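Local coordinates for beta-1,4-exocellulase (Thermobifida fusca, PDB 4B4H), which hydrolyses the beta-1,4-glucosidic bonds of cellulose as a cellobiohydrolase, by means of the family 6 catalytic domain that makes up this chain, at residues V216-F222 and F278-M284; L263-Q267 and A343-Y349; N5-A10 and L127-A131; L59-E64 and I117-F121. All coordinates share one frame; numbering follows the deposited sequence. Where two conformers were deposited one is given.

Contact 1 of 4, residues V216-F222 and F278-M284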
loop_
_atom_site.group_PDB
_atom_site.type_symbol
_atom_site.label_atom_id
_atom_site.label_comp_id
_atom_site.label_asym_id
_atom_site.label_seq_id
_atom_site.Cartn_x
_atom_site.Cartn_y
_atom_site.Cartn_z
ATOM N N VAL A 216 -13.012 12.815 -11.791
ATOM C CA VAL A 216 -12.894 12.665 -10.322
ATOM C C VAL A 216 -14.062 11.886 -9.726
ATOM O O VAL A 216 -13.941 11.302 -8.661
ATOM C CB VAL A 216 -12.708 14.026 -9.595
ATOM C CG1 VAL A 216 -11.459 14.743 -10.105
ATOM C CG2 VAL A 216 -13.958 14.909 -9.707
ATOM N N ASP A 217 -15.189 11.868 -10.431
ATOM C CA ASP A 217 -16.372 11.120 -10.006
ATOM C C ASP A 217 -16.194 9.588 -10.031
ATOM O O ASP A 217 -17.066 8.847 -9.558
ATOM C CB ASP A 217 -17.578 11.570 -10.836
ATOM C CG ASP A 217 -18.058 12.982 -10.454
ATOM O OD1 ASP A 217 -18.300 13.229 -9.259
ATOM O OD2 ASP A 217 -18.198 13.853 -11.338
ATOM N N TYR A 218 -15.064 9.115 -10.577
ATOM C CA TYR A 218 -14.711 7.690 -10.506
ATOM C C TYR A 218 -13.703 7.372 -9.392
ATOM O O TYR A 218 -13.261 6.229 -9.251
ATOM C CB TYR A 218 -14.189 7.183 -11.856
ATOM C CG TYR A 218 -15.180 7.340 -12.977
ATOM C CD1 TYR A 218 -16.502 6.892 -12.853
ATOM C CD2 TYR A 218 -14.801 7.954 -14.160
ATOM C CE1 TYR A 218 -17.402 7.052 -13.893
ATOM C CE2 TYR A 218 -15.690 8.120 -15.205
ATOM C CZ TYR A 218 -16.988 7.667 -15.068
ATOM O OH TYR A 218 -17.858 7.856 -16.111
ATOM N N VAL A 219 -13.332 8.385 -8.609
ATOM C CA VAL A 219 -12.423 8.173 -7.480
ATOM C C VAL A 219 -13.176 8.342 -6.175
ATOM O O VAL A 219 -13.724 9.410 -5.899
ATOM C CB VAL A 219 -11.220 9.137 -7.524
ATOM C CG1 VAL A 219 -10.259 8.848 -6.366
ATOM C CG2 VAL A 219 -10.480 8.974 -8.843
ATOM N N HIS A 220 -13.197 7.271 -5.384
ATOM C CA HIS A 220 -13.926 7.281 -4.134
ATOM C C HIS A 220 -13.035 7.704 -3.008
ATOM O O HIS A 220 -13.519 8.150 -1.953
ATOM C CB HIS A 220 -14.527 5.906 -3.846
ATOM C CG HIS A 220 -15.736 5.965 -2.948
ATOM N ND1 HIS A 220 -16.956 6.312 -3.398
ATOM C CD2 HIS A 220 -15.867 5.756 -1.582
ATOM C CE1 HIS A 220 -17.826 6.313 -2.377
ATOM N NE2 HIS A 220 -17.163 5.973 -1.265
ATOM N N GLY A 221 -11.727 7.579 -3.219
ATOM C CA GLY A 221 -10.767 7.946 -2.205
ATOM C C GLY A 221 -9.360 7.562 -2.559
ATOM O O GLY A 221 -9.062 7.295 -3.726
ATOM N N PHE A 222 -8.518 7.574 -1.536
ATOM C CA PHE A 222 -7.104 7.283 -1.667
ATOM C C PHE A 222 -6.659 6.345 -0.550
ATOM O O PHE A 222 -7.231 6.337 0.523
ATOM C CB PHE A 222 -6.301 8.592 -1.660
ATOM C CG PHE A 222 -6.589 9.485 -2.842
ATOM C CD1 PHE A 222 -7.705 10.321 -2.866
ATOM C CD2 PHE A 222 -5.753 9.462 -3.951
ATOM C CE1 PHE A 222 -7.976 11.129 -3.968
ATOM C CE2 PHE A 222 -6.021 10.261 -5.050
ATOM C CZ PHE A 222 -7.124 11.087 -5.060
ATOM N N PHE A 278 -11.101 17.138 -6.469
ATOM C CA PHE A 278 -11.716 15.847 -6.169
ATOM C C PHE A 278 -12.998 16.062 -5.359
ATOM O O PHE A 278 -13.217 17.146 -4.803
ATOM C CB PHE A 278 -10.734 14.943 -5.416
ATOM C CG PHE A 278 -9.722 14.282 -6.307
ATOM C CD1 PHE A 278 -10.011 13.064 -6.915
ATOM C CD2 PHE A 278 -8.488 14.874 -6.554
ATOM C CE1 PHE A 278 -9.098 12.446 -7.746
ATOM C CE2 PHE A 278 -7.564 14.265 -7.395
ATOM C CZ PHE A 278 -7.867 13.047 -7.981
ATOM N N ARG A 279 -13.837 15.029 -5.300
ATOM C CA ARG A 279 -15.133 15.117 -4.617
ATOM C C ARG A 279 -14.969 15.405 -3.131
ATOM O O ARG A 279 -14.065 14.863 -2.494
ATOM C CB ARG A 279 -15.913 13.819 -4.805
ATOM C CG ARG A 279 -16.313 13.527 -6.245
ATOM C CD ARG A 279 -17.244 12.325 -6.284
ATOM N NE ARG A 279 -18.341 12.500 -5.335
ATOM C CZ ARG A 279 -19.595 12.774 -5.681
ATOM N NH1 ARG A 279 -19.931 12.885 -6.959
ATOM N NH2 ARG A 279 -20.519 12.931 -4.746
ATOM N N SER A 280 -15.863 16.238 -2.589
ATOM C CA SER A 280 -15.791 16.701 -1.194
ATOM C C SER A 280 -15.897 15.561 -0.182
ATOM O O SER A 280 -15.448 15.691 0.962
ATOM C CB SER A 280 -16.892 17.741 -0.912
ATOM O OG SER A 280 -17.990 17.150 -0.218
ATOM N N ASP A 281 -16.505 14.459 -0.610
ATOM C CA ASP A 281 -16.744 13.309 0.252
ATOM C C ASP A 281 -15.734 12.164 0.055
ATOM O O ASP A 281 -16.029 11.018 0.394
ATOM C CB ASP A 281 -18.185 12.807 0.088
ATOM C CG ASP A 281 -18.495 12.364 -1.332
ATOM O OD1 ASP A 281 -17.995 13.007 -2.278
ATOM O OD2 ASP A 281 -19.238 11.376 -1.500
ATOM N N ILE A 282 -14.544 12.459 -0.467
ATOM C CA ILE A 282 -13.510 11.411 -0.506
ATOM C C ILE A 282 -13.120 10.990 0.913
ATOM O O ILE A 282 -13.046 11.816 1.828
ATOM C CB ILE A 282 -12.251 11.721 -1.384
ATOM C CG1 ILE A 282 -11.596 13.068 -1.048
ATOM C CG2 ILE A 282 -12.570 11.612 -2.878
ATOM C CD1 ILE A 282 -10.235 13.241 -1.708
ATOM N N GLY A 283 -12.942 9.687 1.097
ATOM C CA GLY A 283 -12.397 9.139 2.342
ATOM C C GLY A 283 -11.033 8.531 2.072
ATOM O O GLY A 283 -10.721 8.133 0.939
ATOM N N MET A 284 -10.215 8.453 3.109
ATOM C CA MET A 284 -8.866 7.902 2.969
ATOM C C MET A 284 -8.762 6.533 3.646
ATOM O O MET A 284 -9.424 6.279 4.633
ATOM C CB MET A 284 -7.810 8.853 3.563
ATOM C CG MET A 284 -7.896 10.309 3.106
ATOM S SD MET A 284 -7.688 10.565 1.329
ATOM C CE MET A 284 -5.904 10.711 1.261
HETATM O O HOH W 1 -13.073 12.353 -6.336
#

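Contact 2 of 4, residues L263-Q267 and A343-Y349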
loop_
_atom_site.group_PDB
_atom_site.type_symbol
_atom_site.label_atom_id
_atom_site.label_comp_id
_atom_site.label_asym_id
_atom_site.label_seq_id
_atom_site.Cartn_x
_atom_site.Cartn_y
_atom_site.Cartn_z
ATOM N N LEU A 263 -1.275 9.193 9.398
ATOM C CA LEU A 263 -2.550 9.829 9.631
ATOM C C LEU A 263 -2.499 11.332 9.359
ATOM O O LEU A 263 -3.370 11.867 8.659
ATOM C CB LEU A 263 -3.073 9.532 11.034
ATOM C CG LEU A 263 -4.448 10.142 11.323
ATOM C CD1 LEU A 263 -5.539 9.594 10.424
ATOM C CD2 LEU A 263 -4.829 9.941 12.782
ATOM N N SER A 264 -1.480 12.009 9.897
ATOM C CA SER A 264 -1.318 13.431 9.628
ATOM C C SER A 264 -1.264 13.666 8.129
ATOM O O SER A 264 -1.892 14.579 7.611
ATOM C CB SER A 264 -0.043 13.965 10.276
ATOM O OG SER A 264 1.093 13.267 9.799
ATOM N N PHE A 265 -0.506 12.806 7.452
ATOM C CA PHE A 265 -0.293 12.864 6.017
ATOM C C PHE A 265 -1.587 12.734 5.201
ATOM O O PHE A 265 -1.935 13.644 4.440
ATOM C CB PHE A 265 0.758 11.813 5.621
ATOM C CG PHE A 265 0.878 11.575 4.132
ATOM C CD1 PHE A 265 1.364 12.561 3.279
ATOM C CD2 PHE A 265 0.500 10.349 3.590
ATOM C CE1 PHE A 265 1.490 12.315 1.919
ATOM C CE2 PHE A 265 0.612 10.103 2.234
ATOM C CZ PHE A 265 1.100 11.089 1.396
ATOM N N VAL A 266 -2.294 11.614 5.329
ATOM C CA VAL A 266 -3.544 11.446 4.546
ATOM C C VAL A 266 -4.618 12.504 4.854
ATOM O O VAL A 266 -5.410 12.846 3.978
ATOM C CB VAL A 266 -4.153 10.012 4.604
ATOM C CG1 VAL A 266 -3.138 8.995 4.097
ATOM C CG2 VAL A 266 -4.645 9.665 6.003
ATOM N N GLN A 267 -4.624 13.038 6.071
ATOM C CA GLN A 267 -5.588 14.102 6.383
ATOM C C GLN A 267 -5.284 15.390 5.625
ATOM O O GLN A 267 -6.187 15.998 5.051
ATOM C CB GLN A 267 -5.737 14.340 7.881
ATOM C CG GLN A 267 -6.481 13.221 8.590
ATOM C CD GLN A 267 -6.569 13.453 10.084
ATOM O OE1 GLN A 267 -5.677 14.072 10.674
ATOM N NE2 GLN A 267 -7.642 12.984 10.699
ATOM N N ALA A 343 -10.807 7.879 12.326
ATOM C CA ALA A 343 -10.281 9.233 12.457
ATOM C C ALA A 343 -10.912 10.127 11.395
ATOM O O ALA A 343 -11.379 9.612 10.395
ATOM C CB ALA A 343 -8.764 9.205 12.283
ATOM N N PRO A 344 -10.928 11.460 11.613
ATOM C CA PRO A 344 -11.448 12.400 10.611
ATOM C C PRO A 344 -10.911 12.125 9.193
ATOM O O PRO A 344 -9.692 12.106 8.986
ATOM C CB PRO A 344 -10.962 13.760 11.129
ATOM C CG PRO A 344 -10.906 13.585 12.616
ATOM C CD PRO A 344 -10.621 12.135 12.897
ATOM N N GLY A 345 -11.822 11.887 8.250
ATOM C CA GLY A 345 -11.452 11.730 6.838
ATOM C C GLY A 345 -10.956 10.377 6.370
ATOM O O GLY A 345 -10.701 10.204 5.180
ATOM N N VAL A 346 -10.822 9.428 7.299
ATOM C CA VAL A 346 -10.401 8.063 7.015
ATOM C C VAL A 346 -11.627 7.126 6.999
ATOM O O VAL A 346 -12.349 7.020 7.991
ATOM C CB VAL A 346 -9.342 7.581 8.035
ATOM C CG1 VAL A 346 -8.948 6.132 7.804
ATOM C CG2 VAL A 346 -8.128 8.494 8.027
ATOM N N ASP A 347 -11.906 6.505 5.856
ATOM C CA ASP A 347 -12.973 5.505 5.726
ATOM C C ASP A 347 -12.702 4.249 6.549
ATOM O O ASP A 347 -13.634 3.606 7.034
ATOM C CB ASP A 347 -13.191 5.087 4.254
ATOM C CG ASP A 347 -13.925 6.128 3.426
ATOM O OD1 ASP A 347 -14.523 7.067 3.982
ATOM O OD2 ASP A 347 -13.914 6.007 2.177
ATOM N N ALA A 348 -11.427 3.883 6.678
ATOM C CA ALA A 348 -11.024 2.684 7.379
ATOM C C ALA A 348 -9.519 2.537 7.465
ATOM O O ALA A 348 -8.766 3.064 6.630
ATOM C CB ALA A 348 -11.596 1.463 6.688
ATOM N N TYR A 349 -9.104 1.817 8.499
ATOM C CA TYR A 349 -7.824 1.136 8.457
ATOM C C TYR A 349 -8.070 -0.247 7.879
ATOM O O TYR A 349 -9.012 -0.926 8.270
ATOM C CB TYR A 349 -7.188 1.045 9.846
ATOM C CG TYR A 349 -6.880 2.377 10.515
ATOM C CD1 TYR A 349 -6.656 3.548 9.781
ATOM C CD2 TYR A 349 -6.772 2.451 11.908
ATOM C CE1 TYR A 349 -6.368 4.753 10.420
ATOM C CE2 TYR A 349 -6.473 3.637 12.546
ATOM C CZ TYR A 349 -6.282 4.784 11.818
ATOM O OH TYR A 349 -5.996 5.948 12.496
#

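Contact 3 of 4, residues N5-A10 and L127-A131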
loop_
_atom_site.group_PDB
_atom_site.type_symbol
_atom_site.label_atom_id
_atom_site.label_comp_id
_atom_site.label_asym_id
_atom_site.label_seq_id
_atom_site.Cartn_x
_atom_site.Cartn_y
_atom_site.Cartn_z
ATOM N N ASN A 5 -19.269 5.314 2.561
ATOM C CA ASN A 5 -18.128 4.592 3.086
ATOM C C ASN A 5 -18.427 3.116 2.925
ATOM O O ASN A 5 -19.286 2.576 3.611
ATOM C CB ASN A 5 -17.926 4.931 4.564
ATOM C CG ASN A 5 -16.702 4.263 5.160
ATOM O OD1 ASN A 5 -16.104 3.356 4.557
ATOM N ND2 ASN A 5 -16.330 4.697 6.357
ATOM N N PRO A 6 -17.746 2.452 1.984
ATOM C CA PRO A 6 -18.138 1.063 1.738
ATOM C C PRO A 6 -17.873 0.125 2.912
ATOM O O PRO A 6 -18.448 -0.958 2.966
ATOM C CB PRO A 6 -17.287 0.656 0.526
ATOM C CG PRO A 6 -16.179 1.672 0.456
ATOM C CD PRO A 6 -16.755 2.935 1.004
ATOM N N PHE A 7 -17.000 0.532 3.830
ATOM C CA PHE A 7 -16.687 -0.247 5.024
ATOM C C PHE A 7 -17.716 -0.069 6.142
ATOM O O PHE A 7 -17.786 -0.884 7.066
ATOM C CB PHE A 7 -15.275 0.108 5.516
ATOM C CG PHE A 7 -14.204 -0.256 4.537
ATOM C CD1 PHE A 7 -13.646 -1.538 4.528
ATOM C CD2 PHE A 7 -13.757 0.679 3.604
ATOM C CE1 PHE A 7 -12.654 -1.873 3.609
ATOM C CE2 PHE A 7 -12.776 0.343 2.678
ATOM C CZ PHE A 7 -12.224 -0.929 2.685
ATOM N N GLU A 8 -18.518 0.986 6.040
ATOM C CA GLU A 8 -19.512 1.312 7.064
ATOM C C GLU A 8 -20.695 0.328 7.016
ATOM O O GLU A 8 -21.279 0.107 5.951
ATOM C CB GLU A 8 -19.968 2.755 6.893
ATOM C CG GLU A 8 -21.014 3.223 7.883
ATOM C CD GLU A 8 -21.227 4.722 7.822
ATOM O OE1 GLU A 8 -21.111 5.312 6.733
ATOM O OE2 GLU A 8 -21.527 5.315 8.873
ATOM N N GLY A 9 -21.005 -0.279 8.164
ATOM C CA GLY A 9 -22.111 -1.238 8.275
ATOM C C GLY A 9 -21.993 -2.474 7.399
ATOM O O GLY A 9 -23.001 -3.034 6.958
ATOM N N ALA A 10 -20.762 -2.889 7.131
ATOM C CA ALA A 10 -20.496 -4.047 6.299
ATOM C C ALA A 10 -19.654 -5.074 7.044
ATOM O O ALA A 10 -18.785 -4.712 7.834
ATOM C CB ALA A 10 -19.785 -3.612 5.024
ATOM N N LEU A 127 -22.980 -6.385 -1.964
ATOM C CA LEU A 127 -21.542 -6.608 -2.096
ATOM C C LEU A 127 -20.847 -5.307 -2.468
ATOM O O LEU A 127 -21.239 -4.639 -3.424
ATOM C CB LEU A 127 -21.224 -7.682 -3.141
ATOM C CG LEU A 127 -19.744 -8.030 -3.331
ATOM C CD1 LEU A 127 -19.150 -8.641 -2.076
ATOM C CD2 LEU A 127 -19.576 -8.934 -4.536
ATOM N N ARG A 128 -19.808 -4.962 -1.717
ATOM C CA ARG A 128 -19.037 -3.752 -1.986
ATOM C C ARG A 128 -17.638 -4.205 -2.368
ATOM O O ARG A 128 -16.997 -4.945 -1.614
ATOM C CB ARG A 128 -19.036 -2.856 -0.743
ATOM C CG ARG A 128 -20.377 -2.184 -0.478
ATOM C CD ARG A 128 -20.684 -2.206 0.999
ATOM N NE ARG A 128 -22.045 -1.758 1.286
ATOM C CZ ARG A 128 -22.402 -1.197 2.437
ATOM N NH1 ARG A 128 -21.493 -0.999 3.391
ATOM N NH2 ARG A 128 -23.660 -0.830 2.639
ATOM N N ILE A 129 -17.197 -3.827 -3.571
ATOM C CA ILE A 129 -15.859 -4.166 -4.022
ATOM C C ILE A 129 -15.048 -2.889 -3.922
ATOM O O ILE A 129 -15.303 -1.947 -4.648
ATOM C CB ILE A 129 -15.853 -4.669 -5.481
ATOM C CG1 ILE A 129 -16.790 -5.873 -5.647
ATOM C CG2 ILE A 129 -14.449 -5.054 -5.940
ATOM C CD1 ILE A 129 -16.871 -6.397 -7.068
ATOM N N VAL A 130 -14.097 -2.869 -2.990
ATOM C CA VAL A 130 -13.154 -1.765 -2.859
ATOM C C VAL A 130 -11.930 -2.185 -3.671
ATOM O O VAL A 130 -11.366 -3.236 -3.403
ATOM C CB VAL A 130 -12.763 -1.540 -1.382
ATOM C CG1 VAL A 130 -11.602 -0.570 -1.272
ATOM C CG2 VAL A 130 -13.951 -1.028 -0.589
ATOM N N ALA A 131 -11.598 -1.392 -4.702
ATOM C CA ALA A 131 -10.487 -1.675 -5.610
ATOM C C ALA A 131 -9.342 -0.723 -5.310
ATOM O O ALA A 131 -9.518 0.512 -5.317
ATOM C CB ALA A 131 -10.945 -1.516 -7.052
#

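Contact 4 of 4, residues L59-E64 and I117-F121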
loop_
_atom_site.group_PDB
_atom_site.type_symbol
_atom_site.label_atom_id
_atom_site.label_comp_id
_atom_site.label_asym_id
_atom_site.label_seq_id
_atom_site.Cartn_x
_atom_site.Cartn_y
_atom_site.Cartn_z
ATOM N N LEU A 59 -10.591 -14.397 -9.441
ATOM C CA LEU A 59 -11.426 -13.297 -8.982
ATOM C C LEU A 59 -12.861 -13.770 -8.783
ATOM O O LEU A 59 -13.469 -13.488 -7.742
ATOM C CB LEU A 59 -11.382 -12.100 -9.938
ATOM C CG LEU A 59 -12.217 -10.889 -9.487
ATOM C CD1 LEU A 59 -11.905 -10.425 -8.067
ATOM C CD2 LEU A 59 -12.079 -9.729 -10.461
ATOM N N ARG A 60 -13.388 -14.496 -9.774
ATOM C CA ARG A 60 -14.754 -15.008 -9.715
ATOM C C ARG A 60 -14.932 -15.875 -8.467
ATOM O O ARG A 60 -15.899 -15.721 -7.732
ATOM C CB ARG A 60 -15.094 -15.791 -10.990
ATOM C CG ARG A 60 -16.443 -16.492 -10.939
ATOM C CD ARG A 60 -16.866 -17.016 -12.299
ATOM N NE ARG A 60 -18.080 -17.818 -12.205
ATOM C CZ ARG A 60 -18.105 -19.067 -11.754
ATOM N NH1 ARG A 60 -16.979 -19.647 -11.364
ATOM N NH2 ARG A 60 -19.248 -19.737 -11.693
ATOM N N ASP A 61 -13.969 -16.767 -8.233
ATOM C CA ASP A 61 -13.932 -17.615 -7.032
ATOM C C ASP A 61 -13.982 -16.833 -5.715
ATOM O O ASP A 61 -14.767 -17.179 -4.825
ATOM C CB ASP A 61 -12.692 -18.524 -7.023
ATOM C CG ASP A 61 -12.826 -19.735 -7.928
ATOM O OD1 ASP A 61 -13.956 -20.241 -8.120
ATOM O OD2 ASP A 61 -11.774 -20.189 -8.449
ATOM N N HIS A 62 -13.145 -15.796 -5.573
ATOM C CA HIS A 62 -13.184 -14.963 -4.360
ATOM C C HIS A 62 -14.466 -14.193 -4.220
ATOM O O HIS A 62 -14.949 -13.973 -3.109
ATOM C CB HIS A 62 -12.025 -13.970 -4.313
ATOM C CG HIS A 62 -10.695 -14.592 -3.973
ATOM N ND1 HIS A 62 -10.385 -15.000 -2.722
ATOM C CD2 HIS A 62 -9.578 -14.856 -4.761
ATOM C CE1 HIS A 62 -9.131 -15.490 -2.708
ATOM N NE2 HIS A 62 -8.643 -15.417 -3.960
ATOM N N LEU A 63 -15.020 -13.731 -5.338
ATOM C CA LEU A 63 -16.252 -12.944 -5.276
ATOM C C LEU A 63 -17.471 -13.773 -4.867
ATOM O O LEU A 63 -18.305 -13.314 -4.075
ATOM C CB LEU A 63 -16.491 -12.209 -6.597
ATOM C CG LEU A 63 -15.433 -11.151 -6.938
ATOM C CD1 LEU A 63 -15.756 -10.577 -8.304
ATOM C CD2 LEU A 63 -15.363 -10.056 -5.885
ATOM N N GLU A 64 -17.551 -14.988 -5.400
ATOM C CA GLU A 64 -18.537 -15.992 -4.988
ATOM C C GLU A 64 -18.440 -16.293 -3.497
ATOM O O GLU A 64 -19.459 -16.391 -2.814
ATOM C CB GLU A 64 -18.380 -17.273 -5.813
ATOM C CG GLU A 64 -18.843 -17.109 -7.253
ATOM C CD GLU A 64 -18.931 -18.413 -8.023
ATOM O OE1 GLU A 64 -18.279 -19.398 -7.623
ATOM O OE2 GLU A 64 -19.645 -18.442 -9.051
ATOM N N ILE A 117 -15.825 -9.411 -14.959
ATOM C CA ILE A 117 -16.212 -10.192 -13.782
ATOM C C ILE A 117 -16.933 -9.337 -12.733
ATOM O O ILE A 117 -17.946 -9.755 -12.164
ATOM C CB ILE A 117 -15.017 -10.913 -13.134
ATOM C CG1 ILE A 117 -14.411 -11.921 -14.118
ATOM C CG2 ILE A 117 -15.437 -11.590 -11.832
ATOM C CD1 ILE A 117 -13.121 -12.548 -13.632
ATOM N N MET A 118 -16.437 -8.128 -12.481
ATOM C CA MET A 118 -17.084 -7.287 -11.471
ATOM C C MET A 118 -18.497 -6.884 -11.890
ATOM O O MET A 118 -19.402 -6.794 -11.056
ATOM C CB MET A 118 -16.215 -6.079 -11.118
ATOM C CG MET A 118 -14.901 -6.521 -10.487
ATOM S SD MET A 118 -13.906 -5.130 -9.979
ATOM C CE MET A 118 -12.546 -5.939 -9.140
ATOM N N TRP A 119 -18.683 -6.656 -13.183
ATOM C CA TRP A 119 -20.002 -6.344 -13.701
ATOM C C TRP A 119 -20.982 -7.428 -13.356
ATOM O O TRP A 119 -22.084 -7.130 -12.924
ATOM C CB TRP A 119 -19.963 -6.102 -15.206
ATOM C CG TRP A 119 -19.828 -4.652 -15.582
ATOM C CD1 TRP A 119 -18.761 -4.035 -16.227
ATOM C CD2 TRP A 119 -20.815 -3.585 -15.366
ATOM N NE1 TRP A 119 -19.000 -2.696 -16.406
ATOM C CE2 TRP A 119 -20.219 -2.356 -15.912
ATOM C CE3 TRP A 119 -22.078 -3.516 -14.774
ATOM C CZ2 TRP A 119 -20.880 -1.143 -15.871
ATOM C CZ3 TRP A 119 -22.741 -2.290 -14.756
ATOM C CH2 TRP A 119 -22.151 -1.129 -15.280
ATOM N N ASP A 120 -20.607 -8.694 -13.534
ATOM C CA ASP A 120 -21.519 -9.787 -13.203
ATOM C C ASP A 120 -22.036 -9.584 -11.792
ATOM O O ASP A 120 -23.246 -9.613 -11.546
ATOM C CB ASP A 120 -20.822 -11.142 -13.271
ATOM C CG ASP A 120 -20.428 -11.534 -14.681
ATOM O OD1 ASP A 120 -21.075 -11.079 -15.650
ATOM O OD2 ASP A 120 -19.461 -12.306 -14.814
ATOM N N PHE A 121 -21.105 -9.334 -10.875
ATOM C CA PHE A 121 -21.428 -9.243 -9.460
ATOM C C PHE A 121 -22.196 -7.986 -9.015
ATOM O O PHE A 121 -22.669 -7.917 -7.883
ATOM C CB PHE A 121 -20.170 -9.528 -8.627
ATOM C CG PHE A 121 -19.736 -10.974 -8.692
ATOM C CD1 PHE A 121 -18.944 -11.443 -9.744
ATOM C CD2 PHE A 121 -20.173 -11.888 -7.732
ATOM C CE1 PHE A 121 -18.572 -12.780 -9.813
ATOM C CE2 PHE A 121 -19.814 -13.225 -7.804
ATOM C CZ PHE A 121 -19.001 -13.674 -8.837
#

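Contact 1 of 4, residues V216-F222 and F278-M284
Phe222 drives the edge of its ring into a face of Phe278 where the parallel strands 221-224 and 283-287 begin in the distorted alpha/beta barrel of family 6 glycoside hydrolases. This is a T-shaped pair, the ring planes 80° apart, and Phe222 CZ comes to 3.6 Å from Phe278 CZ above the rim of the ring. The opposite face of Phe278 receives a CH-pi contact from Val216 CG1, 4.1 Å from the ring centroid. Val219 CG2 closes in at the edge, in the ring plane; residues of 216-222 thus hold Phe278 on three sides. Ile282 sends its longer branch between the backbone N and the carbonyl carbon (chi1 52°), and CD1 at its end meets Phe222 CE1 at 3.8 Å. Met284 folds back at chi2 and chi3, bringing CE to 3.6 Å from Phe222 CB. Beside the Gly221-Gly283 bridge, Gly283 N donates weakly to His220 O and Gly283 O accepts weakly from Phe222 N. At the outer end Arg279, kinked at chi3, serves two carboxylates: NH1 reaches Asp217 OD1 on its anti side at 2.8 Å, tilted out of the carboxylate plane, and NE takes the syn lone pair of Asp281 OD1. Asp281 binds calcium in a crystal structure of this protein, though not in this chain. Beside Phe278 a water bridges the backbones, donating to Val216 O at 2.7 Å and accepting from Arg279 N.

Contact 2 of 4, residues L263-Q267 and A343-Y349
Ala343 puts its methyl against Leu263, CB lying 3.7 Å from Leu263 CD1 and a little farther from the other methyl, CD2. Next comes Pro344, whose carbonyl takes the polar bond of the contact: Gln267 NE2 donates to Pro344 O at 2.8 Å, with 162° at the hydrogen. The donor lies in the carbonyl plane, on a lone pair, and the oxygen lies close to the plane of the Gln267 amide. An extended glutamine chain brings the amide there, and its NE2 also passes Pro344 CB at 3.4 Å. The type II turn from Ala343 to Val346 passes through Gly345 and leads the chain into strand 346-350. Here helix 262-276 packs on the outside of the family 6 alpha/beta barrel, the axes of helix 263-267 and strand 346-349 running roughly antiparallel, at 148°. From the strand Val346 offers CG2 to the helix, 3.7 Å from Leu263 CD1 and more loosely against Val266 CG2. With CG anti to the backbone N (chi1 -178°), Leu263 sends this CD1 against both Ala343 CB and Val346 CG2. Val266 also touches Met284 of strand 283-287, so the helix spans two adjacent strands. Farther along, the ring of Tyr349 reaches toward the first turn of the helix, its OH 4.2 Å from Leu263 CD2.

Contact 3 of 4, residues N5-A10 and L127-A131
Arg128 reaches from strand 127-133 across to the N-terminal loop 5-10 and meets it along almost its whole length. Its CB faces Pro6 CB at 4.1 Å, the start of the apolar part of the contact. The chain turns at chi2 (139°), away from a regular staggered setting, and CD is thereby brought beside the loop backbone, 3.2 Å from Pro6 O. Beyond NE the work falls to a single nitrogen: NH1 gives one bond to Pro6 O at 3.1 Å and a second to Glu8 O at 2.8 Å. Glu8 O lies in the guanidinium plane and meets NH1 25° off its own carbonyl plane; Pro6 O is tilted from the guanidinium plane, with NH1 54° above its carbonyl plane, and also accepts from Thr76 OG1. Ala10 CB packs obliquely against Arg128 NH1, 3.5 Å away. Two residues along the strand, Val130 fits CG2 against Pro6 CG and Phe7 CZ, 3.7 Å from each. The loop holds its own shape through an Asx turn, Phe7 N donating to Asn5 OD1, while Asn5 ND2 binds Asp347 O. Pro6 also touches Tyr181 and Tyr183, and Phe7 touches Ala348 and Val350. Arg128 NH1 thus holds carbonyls of the type I turn Asn5-Glu8 and the type II turn Phe7-Ala10, in an N-terminal loop packed against strands 127-133, 180-185 and 346-350 of the family 6 alpha/beta barrel.

Contact 4 of 4, residues L59-E64 and I117-F121
The helices that carry Leu63 and Phe121 run side by side and nearly parallel, their short axes 22° apart and 10.4 Å from each other. They are helices of the alpha/beta barrel: helix 59-70 leads into strand 75-81, and helix 103-121 into the adjacent strand 127-133. The contact between them has no hydrogen bond; it is made by interleaved side chains. At the upstream end Ile117 points CG2, the branch anti to its backbone N, between Leu59 and Leu63 of the other helix. That methyl lies 3.7 Å from Leu63 CD1 and 4.0 Å from Leu59 CG, and it also brushes the backbone at Arg60. Leu59 and Ile117 lie alongside each other pointing opposite ways, with Ile117 CD1 4.1 Å from Leu59 CB. Met118, extended beyond CG, runs inward and brings CE to 4.0 Å from Leu59 CD2. Its course and that of the leucines lead toward the sheet: Leu59 and Met118 both touch Val79, while Leu63 and Met118 both touch Ile129. The downstream end is ruled by the ring of Phe121, which lies flat against Leu63. Leu63 CB stands over the centre of one face in a CH-pi contact, 3.6 Å from the centroid and only 10° off the normal. Leu63 CD1 lies above the same face, near CD1 of the ring. At the rim of the ring, in its plane, Glu64 CG approaches Phe121 CZ to 3.8 Å.

In the fold
Contacts 1, 2 and 3 all reach the same barrel sheet. Contact 1 joins contact 2 through Met284 N and Gly345 O, 2.8 Å apart and probably hydrogen-bonded, and contact 3 joins contact 2 through Asn5 ND2 and Asp347 O at 3.0 Å. Contacts 1 and 3 touch where His220 NE2 lies 3.8 Å from Pro6 CD. Contact 4 packs against the other side of strand 127-133, with Met118 CE 3.8 Å from Ile129 CG2. Asp4 and Asp281, which bind calcium in a crystal structure of this protein, have side chains about 4 Å apart. The side chain of Val266 in contact 2 is about 8 Å from that of His188, predicted to bind substrate.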